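Local coordinates for phosphodiesterase (Candida albicans, PDB 6CPU), which is a mainly helical phosphodiesterase of the HD superfamily that binds a zinc and a magnesium ion, at residues A[305-310]-A[554-559]; A[457-462]-A[538-543]; A[464-469]-A[531-536]. All coordinates share one frame; numbering follows the deposited sequence.

Overall arrangement
All three contacts hold the C-terminal helices of the phosphodiesterase domain to earlier parts of the chain. Interactions 2 and 3 are buried and share helix 525-547, against helix 446-462 and the loop that follows it; interaction 1 is partly exposed and uses the next helix, 552-569. The chemistry differs accordingly: sulfur-aromatic and apolar contacts in interaction 2, purely aliphatic and aromatic contacts in interaction 3, and a long ion pair beside an isoleucine in interaction 1. The contacts also meet one another. F541 of interaction 2 packs on T554 and I558 of interaction 1 and on T467 of interaction 3, while I558 also touches I533.

Interaction 1 of 3, residues A[305-310]-A[554-559]; sequences DPKLDY and TCDIIM
K307 and I557 bring the backbones together, with CA atoms 7.2 Å apart, where a type I beta turn from D305 to L308 faces the flank of helix 552-569. No hydrogen bond crosses between the two segments. The lysine chain, extended beyond CG, reaches across to D556 on the helix. Its NZ stands 3.6 Å from D556 OD2, a long salt bridge, and equally near D556 CB. A second ion pair, long and weak, joins K307 NZ to E560, one helical turn further on.

The turn belongs to the long loop between helices 276-292 and 336-348, and an Asx turn gives it shape: K307 N donates to D305 OD1 (3.0 Å, N-H...O angle 160°), on the anti side and 32° out of the carboxylate plane. The backbone bond from L308 N to D305 O is weak by comparison.

Deeper in, I557 offers its CD1 to P306 O at 4.0 Å, a van der Waals contact, and its CG1 lies 4.4 Å from K307 CG. With CG1 anti to the carbonyl carbon (chi1 -62°), the longer branch of the isoleucine is carried out toward the turn. P306 and I557 also both rest on W218, which joins them from a neighbouring loop.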
ATOM      1  N   ASP A 305      11.300 -22.905  -8.942  1.00 38.43           N
ATOM      2  CA  ASP A 305      12.234 -23.045  -7.826  1.00 40.92           C
ATOM      3  C   ASP A 305      12.308 -21.754  -7.011  1.00 39.48           C
ATOM      4  O   ASP A 305      12.911 -20.777  -7.450  1.00 38.77           O
ATOM      5  CB  ASP A 305      13.622 -23.414  -8.352  1.00 41.65           C
ATOM      6  CG  ASP A 305      14.609 -23.773  -7.242  1.00 42.75           C
ATOM      7  OD1 ASP A 305      14.415 -23.377  -6.069  1.00 40.11           O
ATOM      8  OD2 ASP A 305      15.606 -24.454  -7.554  1.00 41.15           O
ATOM      9  N   PRO A 306      11.741 -21.761  -5.792  1.00 41.44           N
ATOM     10  CA  PRO A 306      11.652 -20.513  -5.027  1.00 41.13           C
ATOM     11  C   PRO A 306      12.983 -20.016  -4.467  1.00 42.65           C
ATOM     12  O   PRO A 306      13.066 -18.875  -4.022  1.00 41.78           O
ATOM     13  CB  PRO A 306      10.704 -20.881  -3.883  1.00 41.23           C
ATOM     14  CG  PRO A 306      10.940 -22.335  -3.666  1.00 41.46           C
ATOM     15  CD  PRO A 306      11.229 -22.915  -5.026  1.00 40.52           C
ATOM     16  N   LYS A 307      14.022 -20.851  -4.496  1.00 42.39           N
ATOM     17  CA  LYS A 307      15.296 -20.499  -3.862  1.00 42.68           C
ATOM     18  C   LYS A 307      16.199 -19.701  -4.803  1.00 40.28           C
ATOM     19  O   LYS A 307      17.201 -19.131  -4.368  1.00 39.71           O
ATOM     20  CB  LYS A 307      15.996 -21.765  -3.331  1.00 45.61           C
ATOM     21  CG  LYS A 307      15.043 -22.648  -2.530  1.00 48.76           C
ATOM     22  CD  LYS A 307      15.695 -23.821  -1.813  1.00 52.16           C
ATOM     23  CE  LYS A 307      14.611 -24.791  -1.348  1.00 54.48           C
ATOM     24  NZ  LYS A 307      15.036 -25.695  -0.244  1.00 55.69           N
ATOM     25  N   LEU A 308      15.832 -19.637  -6.083  1.00 39.55           N
ATOM     26  CA  LEU A 308      16.634 -18.930  -7.078  1.00 39.62           C
ATOM     27  C   LEU A 308      16.598 -17.430  -6.851  1.00 41.38           C
ATOM     28  O   LEU A 308      15.582 -16.891  -6.415  1.00 42.41           O
ATOM     29  CB  LEU A 308      16.132 -19.230  -8.496  1.00 40.01           C
ATOM     30  CG  LEU A 308      16.239 -20.678  -8.977  1.00 39.80           C
ATOM     31  CD1 LEU A 308      15.606 -20.838 -10.349  1.00 39.30           C
ATOM     32  CD2 LEU A 308      17.692 -21.118  -9.003  1.00 40.50           C
ATOM     33  N   ASP A 309      17.700 -16.755  -7.154  1.00 40.35           N
ATOM     34  CA  ASP A 309      17.727 -15.296  -7.129  1.00 40.53           C
ATOM     35  C   ASP A 309      17.050 -14.768  -8.397  1.00 38.11           C
ATOM     36  O   ASP A 309      16.760 -15.543  -9.309  1.00 38.79           O
ATOM     37  CB  ASP A 309      19.165 -14.780  -7.035  1.00 42.22           C
ATOM     38  CG  ASP A 309      19.259 -13.408  -6.372  1.00 46.40           C
ATOM     39  OD1 ASP A 309      18.210 -12.771  -6.109  1.00 49.32           O
ATOM     40  OD2 ASP A 309      20.389 -12.957  -6.121  1.00 47.71           O
ATOM     41  N   TYR A 310      16.792 -13.462  -8.448  1.00 35.46           N
ATOM     42  CA  TYR A 310      16.156 -12.841  -9.617  1.00 33.05           C
ATOM     43  C   TYR A 310      17.092 -12.725 -10.814  1.00 33.13           C
ATOM     44  O   TYR A 310      18.199 -12.190 -10.714  1.00 32.84           O
ATOM     45  CB  TYR A 310      15.624 -11.451  -9.264  1.00 32.51           C
ATOM     46  CG  TYR A 310      15.067 -10.697 -10.444  1.00 30.83           C
ATOM     47  CD1 TYR A 310      13.948 -11.167 -11.129  1.00 30.75           C
ATOM     48  CD2 TYR A 310      15.655  -9.514 -10.876  1.00 31.39           C
ATOM     49  CE1 TYR A 310      13.430 -10.474 -12.213  1.00 30.10           C
ATOM     50  CE2 TYR A 310      15.146  -8.814 -11.957  1.00 31.55           C
ATOM     51  CZ  TYR A 310      14.031  -9.300 -12.616  1.00 29.28           C
ATOM     52  OH  TYR A 310      13.534  -8.597 -13.685  1.00 29.93           O
ATOM     53  N   THR A 554       9.144 -22.062   2.473  1.00 38.63           N
ATOM     54  CA  THR A 554       9.338 -20.871   3.307  1.00 38.91           C
ATOM     55  C   THR A 554      10.170 -21.201   4.542  1.00 38.78           C
ATOM     56  O   THR A 554      11.115 -20.485   4.871  1.00 36.26           O
ATOM     57  CB  THR A 554       8.007 -20.226   3.736  1.00 37.49           C
ATOM     58  OG1 THR A 554       7.170 -21.191   4.384  1.00 39.93           O
ATOM     59  CG2 THR A 554       7.277 -19.656   2.527  1.00 38.41           C
ATOM     60  N   CYS A 555       9.823 -22.293   5.216  1.00 42.29           N
ATOM     61  CA  CYS A 555      10.620 -22.768   6.354  1.00 45.71           C
ATOM     62  C   CYS A 555      12.068 -23.080   5.945  1.00 45.28           C
ATOM     63  O   CYS A 555      13.007 -22.790   6.692  1.00 46.56           O
ATOM     64  CB  CYS A 555       9.972 -24.001   6.980  1.00 46.62           C
ATOM     65  SG  CYS A 555       8.211 -23.807   7.336  1.00 54.73           S
ATOM     66  N   ASP A 556      12.243 -23.654   4.753  1.00 46.82           N
ATOM     67  CA  ASP A 556      13.581 -23.978   4.239  1.00 45.94           C
ATOM     68  C   ASP A 556      14.450 -22.739   4.090  1.00 46.12           C
ATOM     69  O   ASP A 556      15.626 -22.757   4.468  1.00 44.95           O
ATOM     70  CB  ASP A 556      13.502 -24.708   2.892  1.00 49.04           C
ATOM     71  CG  ASP A 556      12.739 -26.026   2.974  1.00 49.51           C
ATOM     72  OD1 ASP A 556      12.616 -26.585   4.085  1.00 49.30           O
ATOM     73  OD2 ASP A 556      12.255 -26.500   1.924  1.00 51.89           O
ATOM     74  N   ILE A 557      13.874 -21.656   3.556  1.00 44.33           N
ATOM     75  CA  ILE A 557      14.628 -20.414   3.351  1.00 42.88           C
ATOM     76  C   ILE A 557      14.873 -19.672   4.667  1.00 40.79           C
ATOM     77  O   ILE A 557      15.939 -19.088   4.851  1.00 38.47           O
ATOM     78  CB  ILE A 557      13.954 -19.473   2.319  1.00 42.83           C
ATOM     79  CG1 ILE A 557      13.881 -20.151   0.945  1.00 43.58           C
ATOM     80  CG2 ILE A 557      14.722 -18.165   2.205  1.00 42.20           C
ATOM     81  CD1 ILE A 557      12.974 -19.453  -0.050  1.00 44.19           C
ATOM     82  N   ILE A 558      13.899 -19.688   5.578  1.00 44.44           N
ATOM     83  CA  ILE A 558      14.104 -19.102   6.910  1.00 45.25           C
ATOM     84  C   ILE A 558      15.335 -19.711   7.584  1.00 45.47           C
ATOM     85  O   ILE A 558      16.186 -18.989   8.110  1.00 43.84           O
ATOM     86  CB  ILE A 558      12.883 -19.292   7.834  1.00 47.07           C
ATOM     87  CG1 ILE A 558      11.706 -18.443   7.349  1.00 48.19           C
ATOM     88  CG2 ILE A 558      13.230 -18.888   9.266  1.00 47.37           C
ATOM     89  CD1 ILE A 558      10.365 -18.923   7.863  1.00 49.64           C
ATOM     90  N   MET A 559      15.431 -21.037   7.554  1.00 48.83           N
ATOM     91  CA  MET A 559      16.573 -21.729   8.163  1.00 52.27           C
ATOM     92  C   MET A 559      17.888 -21.330   7.487  1.00 50.73           C
ATOM     93  O   MET A 559      18.837 -20.937   8.167  1.00 46.80           O
ATOM     94  CB  MET A 559      16.382 -23.248   8.119  1.00 56.21           C
ATOM     95  CG  MET A 559      17.361 -24.017   9.002  1.00 60.11           C
ATOM     96  SD  MET A 559      17.091 -23.749  10.767  1.00 64.84           S
ATOM     97  CE  MET A 559      15.772 -24.925  11.076  1.00 65.01           C
TER

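Interaction 2 of 3, residues A[457-462]-A[538-543]; sequences LIKCAD and ENLFNS. With ZN (zinc ion), chain B.
C460 meets F541 and L540 where segments 457-462 and 538-543, on helices 446-462 and 525-547, run at 136° between their N-to-C directions, their axes 10.6 Å apart. The cysteine can be followed outward. Its CB lies 3.5 Å from F541 CE1, and from there SG, anti to the carbonyl carbon at chi1 -76°, is carried over the ring. SG stands 4.2 Å from the centroid of the F541 ring and 28° off its normal, a sulfur-aromatic contact made over the face. The same sulfur touches the tip of L540 through CD2 at 3.9 Å, so it has the ring face on one side and the leucine methyl roughly at right angles to it. The backbone of C460 takes part as well: F541 CZ comes within 3.3 Å of C460 O. Beside this, the other leucine methyl, L540 CD1, packs 4.3 Å from CE in the aliphatic part of K459, a residue that also touches H427 and Y430.

Further partners of the F541 side chain are T467, T554 and I558, while C460 packs on F289, so the contact lies in a helical core of the phosphodiesterase fold. At the C-terminal end of 457-462, D462 OD1 binds the zinc ion at 2.1 Å, together with H278, H349 and D350, and D462 OD2 accepts from a zinc-bound water.

With no hydrogen bond or ion pair between the two segments, the attraction between them is probably mostly dispersion, with the polarisable sulfur over the ring contributing, two residues before a zinc ligand.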
ATOM      1  N   LEU A 457      -2.700 -16.860   5.694  1.00 29.67           N
ATOM      2  CA  LEU A 457      -1.935 -16.597   4.480  1.00 30.20           C
ATOM      3  C   LEU A 457      -1.486 -15.137   4.428  1.00 28.90           C
ATOM      4  O   LEU A 457      -0.312 -14.861   4.190  1.00 28.45           O
ATOM      5  CB  LEU A 457      -2.727 -16.992   3.232  1.00 29.99           C
ATOM      6  CG  LEU A 457      -2.852 -18.512   3.025  1.00 30.52           C
ATOM      7  CD1 LEU A 457      -3.647 -18.819   1.772  1.00 31.31           C
ATOM      8  CD2 LEU A 457      -1.476 -19.158   2.970  1.00 30.85           C
ATOM      9  N   ILE A 458      -2.402 -14.209   4.711  1.00 28.70           N
ATOM     10  CA  ILE A 458      -2.036 -12.792   4.710  1.00 27.28           C
ATOM     11  C   ILE A 458      -1.029 -12.509   5.824  1.00 26.51           C
ATOM     12  O   ILE A 458      -0.134 -11.715   5.637  1.00 25.96           O
ATOM     13  CB  ILE A 458      -3.277 -11.865   4.774  1.00 28.22           C
ATOM     14  CG1 ILE A 458      -2.913 -10.443   4.315  1.00 27.85           C
ATOM     15  CG2 ILE A 458      -3.892 -11.865   6.170  1.00 28.64           C
ATOM     16  CD1 ILE A 458      -4.116  -9.526   4.193  1.00 28.76           C
ATOM     17  N   LYS A 459      -1.142 -13.178   6.975  1.00 28.21           N
ATOM     18  CA  LYS A 459      -0.133 -13.022   8.035  1.00 28.98           C
ATOM     19  C   LYS A 459       1.251 -13.429   7.568  1.00 28.26           C
ATOM     20  O   LYS A 459       2.239 -12.742   7.834  1.00 29.29           O
ATOM     21  CB  LYS A 459      -0.497 -13.833   9.281  1.00 30.22           C
ATOM     22  CG  LYS A 459      -1.463 -13.121  10.209  1.00 30.84           C
ATOM     23  CD  LYS A 459      -1.858 -13.985  11.405  1.00 31.36           C
ATOM     24  CE  LYS A 459      -0.670 -14.269  12.310  1.00 31.48           C
ATOM     25  NZ  LYS A 459       0.083 -13.045  12.689  1.00 32.71           N
ATOM     26  N   CYS A 460       1.318 -14.576   6.902  1.00 31.10           N
ATOM     27  CA  CYS A 460       2.590 -15.098   6.395  1.00 30.95           C
ATOM     28  C   CYS A 460       3.165 -14.141   5.344  1.00 29.27           C
ATOM     29  O   CYS A 460       4.343 -13.781   5.393  1.00 30.75           O
ATOM     30  CB  CYS A 460       2.392 -16.502   5.822  1.00 32.25           C
ATOM     31  SG  CYS A 460       2.228 -17.797   7.091  1.00 35.89           S
ATOM     32  N   ALA A 461       2.313 -13.704   4.422  1.00 28.17           N
ATOM     33  CA  ALA A 461       2.721 -12.738   3.384  1.00 26.61           C
ATOM     34  C   ALA A 461       3.253 -11.445   3.984  1.00 27.85           C
ATOM     35  O   ALA A 461       4.299 -10.940   3.569  1.00 27.82           O
ATOM     36  CB  ALA A 461       1.557 -12.450   2.453  1.00 27.05           C
ATOM     37  N   ASP A 462       2.542 -10.910   4.978  1.00 27.09           N
ATOM     38  CA  ASP A 462       2.951  -9.651   5.595  1.00 28.27           C
ATOM     39  C   ASP A 462       4.331  -9.723   6.256  1.00 29.50           C
ATOM     40  O   ASP A 462       5.071  -8.734   6.251  1.00 29.82           O
ATOM     41  CB  ASP A 462       1.902  -9.200   6.607  1.00 29.45           C
ATOM     42  CG  ASP A 462       2.096  -7.767   7.062  1.00 30.87           C
ATOM     43  OD1 ASP A 462       2.527  -6.883   6.266  1.00 30.52           O
ATOM     44  OD2 ASP A 462       1.790  -7.533   8.244  1.00 33.99           O
ATOM     45  N   GLU A 538       9.734 -18.329  12.521  1.00 48.76           N
ATOM     46  CA  GLU A 538       9.985 -19.772  12.518  1.00 48.34           C
ATOM     47  C   GLU A 538       8.733 -20.537  12.924  1.00 46.38           C
ATOM     48  O   GLU A 538       8.299 -21.433  12.208  1.00 43.11           O
ATOM     49  CB  GLU A 538      11.157 -20.129  13.439  1.00 51.37           C
ATOM     50  CG  GLU A 538      11.649 -21.564  13.296  1.00 52.84           C
ATOM     51  CD  GLU A 538      13.099 -21.745  13.718  1.00 55.15           C
ATOM     52  OE1 GLU A 538      13.625 -20.904  14.478  1.00 54.96           O
ATOM     53  OE2 GLU A 538      13.720 -22.738  13.283  1.00 58.06           O
ATOM     54  N   ASN A 539       8.134 -20.151  14.047  1.00 46.27           N
ATOM     55  CA  ASN A 539       6.955 -20.847  14.561  1.00 47.71           C
ATOM     56  C   ASN A 539       5.717 -20.737  13.684  1.00 46.34           C
ATOM     57  O   ASN A 539       5.003 -21.723  13.501  1.00 46.07           O
ATOM     58  CB  ASN A 539       6.624 -20.369  15.977  1.00 50.69           C
ATOM     59  CG  ASN A 539       7.638 -20.840  17.000  1.00 52.01           C
ATOM     60  OD1 ASN A 539       8.264 -21.888  16.837  1.00 55.81           O
ATOM     61  ND2 ASN A 539       7.807 -20.065  18.064  1.00 53.73           N
ATOM     62  N   LEU A 540       5.452 -19.547  13.142  1.00 44.69           N
ATOM     63  CA  LEU A 540       4.268 -19.358  12.292  1.00 42.40           C
ATOM     64  C   LEU A 540       4.373 -20.149  10.986  1.00 39.17           C
ATOM     65  O   LEU A 540       3.427 -20.826  10.583  1.00 38.75           O
ATOM     66  CB  LEU A 540       4.042 -17.872  11.968  1.00 41.63           C
ATOM     67  CG  LEU A 540       2.856 -17.568  11.040  1.00 42.69           C
ATOM     68  CD1 LEU A 540       1.527 -17.890  11.709  1.00 43.34           C
ATOM     69  CD2 LEU A 540       2.888 -16.115  10.584  1.00 42.67           C
ATOM     70  N   PHE A 541       5.508 -20.036  10.310  1.00 38.36           N
ATOM     71  CA  PHE A 541       5.671 -20.703   9.019  1.00 39.91           C
ATOM     72  C   PHE A 541       5.700 -22.234   9.177  1.00 42.31           C
ATOM     73  O   PHE A 541       4.996 -22.952   8.449  1.00 40.46           O
ATOM     74  CB  PHE A 541       6.900 -20.166   8.282  1.00 39.66           C
ATOM     75  CG  PHE A 541       6.657 -18.839   7.613  1.00 38.97           C
ATOM     76  CD1 PHE A 541       5.975 -18.781   6.403  1.00 38.70           C
ATOM     77  CD2 PHE A 541       7.060 -17.649   8.208  1.00 39.17           C
ATOM     78  CE1 PHE A 541       5.728 -17.567   5.790  1.00 37.24           C
ATOM     79  CE2 PHE A 541       6.810 -16.429   7.595  1.00 37.96           C
ATOM     80  CZ  PHE A 541       6.144 -16.390   6.389  1.00 36.63           C
ATOM     81  N   ASN A 542       6.478 -22.723  10.144  1.00 44.32           N
ATOM     82  CA  ASN A 542       6.455 -24.148  10.517  1.00 44.77           C
ATOM     83  C   ASN A 542       5.040 -24.636  10.787  1.00 43.26           C
ATOM     84  O   ASN A 542       4.620 -25.653  10.249  1.00 42.68           O
ATOM     85  CB  ASN A 542       7.334 -24.410  11.748  1.00 46.73           C
ATOM     86  CG  ASN A 542       8.816 -24.421  11.419  1.00 49.06           C
ATOM     87  OD1 ASN A 542       9.216 -24.805  10.318  1.00 53.58           O
ATOM     88  ND2 ASN A 542       9.644 -24.013  12.379  1.00 52.06           N
ATOM     89  N   SER A 543       4.292 -23.884  11.591  1.00 44.05           N
ATOM     90  CA  SER A 543       2.919 -24.245  11.927  1.00 42.54           C
ATOM     91  C   SER A 543       1.978 -24.204  10.719  1.00 42.71           C
ATOM     92  O   SER A 543       1.120 -25.072  10.563  1.00 41.85           O
ATOM     93  CB  SER A 543       2.397 -23.330  13.039  1.00 44.68           C
ATOM     94  OG  SER A 543       1.137 -23.774  13.505  1.00 46.41           O
TER
HETATM   95 ZN    ZN B 601       2.188  -4.842   6.152  1.00 34.92          ZN
HETATM   96  O   HOH W   1       0.943  -5.003   7.915  1.00 30.21           O
HETATM   97  O   HOH W   2       3.799  -4.361   7.588  1.00 34.55           O

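Interaction 3 of 3, residues A[464-469]-A[531-536]; sequences SNVTRP and FFINLF
V466 and I533 mark the nearest approach of the backbones, CA to CA 7.3 Å, where the loop joining helix 446-462 to helix 470-495 runs past helix 525-547. Within the helical phosphodiesterase domain this is a short connection, in which residues 465-467 keep helical backbone angles without the regular bonds, and P469 takes the N-cap position of the next helix. The opposing helix has its own irregularity, a wider pi-type turn at 533-536.

A single side chain of the loop carries the contact. V466 CB points toward the helix, and its CG1 branch, anti to the carbonyl carbon at chi1 -63°, touches two residues at once. It lies 4.0 Å from F532 CD2, approaching the ring obliquely, and also 4.0 Å from I533 CG1, where the two aliphatic side chains lie alongside each other, pointing opposite ways. V466 CB adds a further touch on the same I533 CG1. On its helix, F532 is backed by F536 CB, which sits 4.2 Å above one face of the ring and is offset toward the rim. The nearest atom of the F532 side chain is about 10 Å from the zinc ion, well beyond direct contact.

Polar partners outside the contact also hold the loop. N561 ND2, from helix 552-569, donates to the backbone oxygens of both V466 and R468, and the R468 side chain forms a salt bridge with D281 and a cation-pi contact with W218. Inside the loop, S464 O is gripped twice, by T467 N at 2.9 Å and by T467 OG1 at 2.7 Å, the hydroxyl meeting a lone pair in the carbonyl plane with a C=O...OG1 angle of 121°.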
ATOM      1  N   SER A 464       6.800 -11.875   5.331  1.00 31.23           N
ATOM      2  CA  SER A 464       7.525 -12.793   4.444  1.00 30.92           C
ATOM      3  C   SER A 464       8.949 -12.358   4.112  1.00 30.83           C
ATOM      4  O   SER A 464       9.666 -13.100   3.431  1.00 33.21           O
ATOM      5  CB  SER A 464       6.726 -13.006   3.154  1.00 31.64           C
ATOM      6  OG  SER A 464       6.667 -11.808   2.396  1.00 32.90           O
ATOM      7  N   ASN A 465       9.382 -11.189   4.587  1.00 30.03           N
ATOM      8  CA  ASN A 465      10.717 -10.700   4.284  1.00 31.10           C
ATOM      9  C   ASN A 465      11.806 -11.713   4.657  1.00 33.49           C
ATOM     10  O   ASN A 465      12.760 -11.888   3.901  1.00 34.44           O
ATOM     11  CB  ASN A 465      11.010  -9.396   5.011  1.00 32.83           C
ATOM     12  CG  ASN A 465      10.244  -8.217   4.446  1.00 31.85           C
ATOM     13  OD1 ASN A 465       9.514  -8.321   3.449  1.00 31.99           O
ATOM     14  ND2 ASN A 465      10.424  -7.075   5.073  1.00 32.22           N
ATOM     15  N   VAL A 466      11.663 -12.352   5.820  1.00 32.64           N
ATOM     16  CA  VAL A 466      12.637 -13.371   6.261  1.00 34.62           C
ATOM     17  C   VAL A 466      12.578 -14.680   5.462  1.00 35.25           C
ATOM     18  O   VAL A 466      13.506 -15.490   5.571  1.00 36.14           O
ATOM     19  CB  VAL A 466      12.537 -13.688   7.776  1.00 33.41           C
ATOM     20  CG1 VAL A 466      12.864 -12.446   8.594  1.00 34.03           C
ATOM     21  CG2 VAL A 466      11.179 -14.259   8.148  1.00 34.36           C
ATOM     22  N   THR A 467      11.495 -14.894   4.706  1.00 33.34           N
ATOM     23  CA  THR A 467      11.319 -16.068   3.840  1.00 33.52           C
ATOM     24  C   THR A 467      11.750 -15.853   2.375  1.00 33.60           C
ATOM     25  O   THR A 467      11.729 -16.794   1.582  1.00 34.62           O
ATOM     26  CB  THR A 467       9.861 -16.577   3.831  1.00 34.09           C
ATOM     27  OG1 THR A 467       9.021 -15.683   3.088  1.00 36.23           O
ATOM     28  CG2 THR A 467       9.313 -16.735   5.246  1.00 35.12           C
ATOM     29  N   ARG A 468      12.115 -14.626   2.009  1.00 32.32           N
ATOM     30  CA  ARG A 468      12.691 -14.372   0.688  1.00 33.07           C
ATOM     31  C   ARG A 468      14.153 -14.788   0.707  1.00 34.72           C
ATOM     32  O   ARG A 468      14.781 -14.777   1.771  1.00 33.34           O
ATOM     33  CB  ARG A 468      12.652 -12.885   0.325  1.00 32.70           C
ATOM     34  CG  ARG A 468      11.269 -12.240   0.352  1.00 30.66           C
ATOM     35  CD  ARG A 468      10.355 -12.761  -0.731  1.00 29.43           C
ATOM     36  NE  ARG A 468       9.152 -11.927  -0.846  1.00 29.05           N
ATOM     37  CZ  ARG A 468       8.183 -12.123  -1.740  1.00 29.18           C
ATOM     38  NH1 ARG A 468       8.255 -13.128  -2.613  1.00 27.23           N
ATOM     39  NH2 ARG A 468       7.123 -11.313  -1.770  1.00 28.04           N
ATOM     40  N   PRO A 469      14.722 -15.095  -0.472  1.00 35.05           N
ATOM     41  CA  PRO A 469      16.163 -15.345  -0.537  1.00 36.52           C
ATOM     42  C   PRO A 469      17.009 -14.232   0.079  1.00 37.89           C
ATOM     43  O   PRO A 469      16.629 -13.055   0.070  1.00 36.48           O
ATOM     44  CB  PRO A 469      16.422 -15.488  -2.037  1.00 35.99           C
ATOM     45  CG  PRO A 469      15.158 -16.093  -2.543  1.00 36.93           C
ATOM     46  CD  PRO A 469      14.065 -15.402  -1.753  1.00 35.87           C
ATOM     47  N   PHE A 531      16.332 -12.240  16.152  1.00 48.53           N
ATOM     48  CA  PHE A 531      15.245 -11.896  17.076  1.00 48.84           C
ATOM     49  C   PHE A 531      13.890 -12.238  16.458  1.00 46.46           C
ATOM     50  O   PHE A 531      13.104 -12.992  17.039  1.00 43.68           O
ATOM     51  CB  PHE A 531      15.324 -10.400  17.435  1.00 53.34           C
ATOM     52  CG  PHE A 531      14.204  -9.911  18.331  1.00 57.95           C
ATOM     53  CD1 PHE A 531      14.390  -9.803  19.706  1.00 59.04           C
ATOM     54  CD2 PHE A 531      12.972  -9.534  17.796  1.00 59.35           C
ATOM     55  CE1 PHE A 531      13.369  -9.347  20.527  1.00 60.47           C
ATOM     56  CE2 PHE A 531      11.947  -9.081  18.614  1.00 60.07           C
ATOM     57  CZ  PHE A 531      12.146  -8.986  19.980  1.00 60.24           C
ATOM     58  N   PHE A 532      13.637 -11.704  15.261  1.00 45.49           N
ATOM     59  CA  PHE A 532      12.334 -11.860  14.608  1.00 45.07           C
ATOM     60  C   PHE A 532      12.024 -13.294  14.180  1.00 43.05           C
ATOM     61  O   PHE A 532      10.888 -13.756  14.326  1.00 40.77           O
ATOM     62  CB  PHE A 532      12.209 -10.918  13.404  1.00 45.77           C
ATOM     63  CG  PHE A 532      10.825 -10.869  12.835  1.00 45.60           C
ATOM     64  CD1 PHE A 532       9.856 -10.061  13.412  1.00 44.87           C
ATOM     65  CD2 PHE A 532      10.473 -11.660  11.744  1.00 45.52           C
ATOM     66  CE1 PHE A 532       8.569 -10.028  12.904  1.00 43.89           C
ATOM     67  CE2 PHE A 532       9.185 -11.632  11.234  1.00 43.95           C
ATOM     68  CZ  PHE A 532       8.232 -10.811  11.814  1.00 44.77           C
ATOM     69  N   ILE A 533      13.024 -13.995  13.653  1.00 42.98           N
ATOM     70  CA  ILE A 533      12.842 -15.387  13.231  1.00 45.01           C
ATOM     71  C   ILE A 533      12.526 -16.302  14.419  1.00 46.77           C
ATOM     72  O   ILE A 533      11.605 -17.118  14.351  1.00 47.93           O
ATOM     73  CB  ILE A 533      14.075 -15.917  12.467  1.00 45.05           C
ATOM     74  CG1 ILE A 533      14.174 -15.234  11.100  1.00 43.65           C
ATOM     75  CG2 ILE A 533      13.999 -17.434  12.292  1.00 45.19           C
ATOM     76  CD1 ILE A 533      15.552 -15.285  10.483  1.00 43.66           C
ATOM     77  N   ASN A 534      13.284 -16.161  15.502  1.00 50.94           N
ATOM     78  CA  ASN A 534      13.057 -16.978  16.699  1.00 54.20           C
ATOM     79  C   ASN A 534      11.718 -16.680  17.364  1.00 54.64           C
ATOM     80  O   ASN A 534      10.933 -17.590  17.622  1.00 57.19           O
ATOM     81  CB  ASN A 534      14.200 -16.801  17.708  1.00 54.39           C
ATOM     82  CG  ASN A 534      15.458 -17.556  17.306  1.00 54.98           C
ATOM     83  OD1 ASN A 534      15.386 -18.624  16.699  1.00 53.91           O
ATOM     84  ND2 ASN A 534      16.618 -17.006  17.653  1.00 56.53           N
ATOM     85  N   LEU A 535      11.449 -15.403  17.612  1.00 55.25           N
ATOM     86  CA  LEU A 535      10.274 -15.018  18.383  1.00 56.56           C
ATOM     87  C   LEU A 535       8.958 -15.014  17.599  1.00 53.38           C
ATOM     88  O   LEU A 535       7.902 -15.107  18.214  1.00 54.47           O
ATOM     89  CB  LEU A 535      10.512 -13.665  19.064  1.00 60.29           C
ATOM     90  CG  LEU A 535      11.584 -13.743  20.166  1.00 63.89           C
ATOM     91  CD1 LEU A 535      12.286 -12.410  20.374  1.00 65.14           C
ATOM     92  CD2 LEU A 535      10.990 -14.248  21.477  1.00 64.61           C
ATOM     93  N   PHE A 536       9.005 -14.927  16.265  1.00 51.88           N
ATOM     94  CA  PHE A 536       7.767 -14.914  15.453  1.00 50.43           C
ATOM     95  C   PHE A 536       7.739 -15.850  14.230  1.00 48.17           C
ATOM     96  O   PHE A 536       6.856 -16.701  14.127  1.00 47.42           O
ATOM     97  CB  PHE A 536       7.436 -13.483  14.996  1.00 50.95           C
ATOM     98  CG  PHE A 536       7.191 -12.522  16.130  1.00 51.36           C
ATOM     99  CD1 PHE A 536       6.131 -12.715  17.001  1.00 52.47           C
ATOM    100  CD2 PHE A 536       8.019 -11.421  16.321  1.00 53.25           C
ATOM    101  CE1 PHE A 536       5.906 -11.836  18.048  1.00 52.81           C
ATOM    102  CE2 PHE A 536       7.798 -10.537  17.366  1.00 53.43           C
ATOM    103  CZ  PHE A 536       6.738 -10.746  18.231  1.00 53.41           C
TER